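PDB 4ZWN: monoglyceride lipase from Saccharomyces cerevisiae, which hydrolyses monoacylglycerols to free fatty acids and glycerol, preferring monounsaturated substrates, and also takes part in the breakdown of fatty acid ethyl esters. Local coordinates for residues A[221-224]-A[225-228]. The protein carries 2 engineered substitutions. Sequence-based numbering, arbitrary orientation.
Sequences GSDP and MSVP
Asp223 and Ser226 face each other across a type I beta turn just after helix 214-222 of this alpha/beta hydrolase, a worked example of how one aspartate accepts from both the backbone and a side chain that follow it. From CB outward, the contacts of Asp223 grow more polar. Asp223 CB lies 3.6 Å from Ser226 OG, a van der Waals approach. CG stands anti to the backbone N (chi1 -177°), which carries the carboxylate forward over the next residues of the chain. Asp223 OD1 takes a nearly straight bond from Met225 N at 3.4 Å, an Asx turn closed by a weak bond. Asp223 OD2 accepts the hydroxyl of Ser226, with Ser226 OG 2.7 Å away on the anti side and 24° out of the carboxylate plane; the same oxygen is hydrogen-bonded by Tyr73 OH, from a loop that Met225 and Ser226 also touch.

The main chain closes the turn through one carbonyl oxygen with two donors. Asp223 O receives Ser226 N at 3.0 Å from above the carbonyl plane. Val227 N reaches Asp223 O at 3.0 Å, almost in line with the C=O bond, adding an i+4 bond. Val227 CG2 covers Asp223 O at 3.7 Å and also touches Gly221 O. With an alanine here instead of Asp223, the hydroxyls of Ser226 and Tyr73 would probably lose their shared acceptor, and Met225 N its weak one. The chemistry thus divides the work: the carbonyl ties the turn, and the buried carboxylate, its charge probably eased by two hydroxyls, fastens it to the Tyr73 loop.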
# COMPACT_ATOMS: atom_id res chain seq x y z
N GLY A 221 16.55 4.18 -8.42
CA GLY A 221 17.38 5.37 -8.34
C GLY A 221 17.46 6.14 -9.64
O GLY A 221 17.79 7.33 -9.65
N SER A 222 17.16 5.47 -10.75
CA SER A 222 17.24 6.09 -12.07
C SER A 222 15.87 6.42 -12.64
O SER A 222 15.76 7.11 -13.65
CB SER A 222 17.99 5.18 -13.04
OG SER A 222 19.28 4.86 -12.55
N ASP A 223 14.82 5.92 -11.99
CA ASP A 223 13.46 6.11 -12.47
C ASP A 223 13.01 7.56 -12.33
O ASP A 223 12.97 8.09 -11.22
CB ASP A 223 12.50 5.18 -11.73
CG ASP A 223 11.08 5.28 -12.23
OD1 ASP A 223 10.89 5.54 -13.44
OD2 ASP A 223 10.15 5.09 -11.42
N PRO A 224 12.68 8.21 -13.46
CA PRO A 224 12.22 9.60 -13.48
C PRO A 224 10.92 9.82 -12.73
O PRO A 224 10.66 10.92 -12.26
CB PRO A 224 12.03 9.88 -14.98
CG PRO A 224 12.90 8.89 -15.67
CD PRO A 224 12.84 7.66 -14.81
N MET A 225 10.10 8.77 -12.62
CA MET A 225 8.83 8.86 -11.91
C MET A 225 9.00 8.66 -10.41
O MET A 225 8.05 8.86 -9.64
CB MET A 225 7.84 7.81 -12.46
CG MET A 225 7.22 8.16 -13.80
SD MET A 225 5.97 9.45 -13.68
CE MET A 225 4.89 8.76 -12.44
N SER A 226 10.20 8.28 -9.99
CA SER A 226 10.48 8.05 -8.57
C SER A 226 11.30 9.18 -7.97
O SER A 226 11.15 9.53 -6.80
CB SER A 226 11.21 6.72 -8.38
OG SER A 226 10.41 5.63 -8.83
N VAL A 227 12.19 9.75 -8.79
CA VAL A 227 13.04 10.85 -8.35
C VAL A 227 12.78 12.07 -9.22
O VAL A 227 12.68 11.95 -10.44
CB VAL A 227 14.54 10.46 -8.44
CG1 VAL A 227 15.39 11.36 -7.55
CG2 VAL A 227 14.73 9.00 -8.04
N PRO A 228 12.63 13.26 -8.60
CA PRO A 228 12.65 13.50 -7.16
C PRO A 228 11.30 13.20 -6.50
O PRO A 228 10.28 13.14 -7.17
CB PRO A 228 12.99 14.98 -7.06
CG PRO A 228 12.42 15.56 -8.30
CD PRO A 228 12.57 14.52 -9.37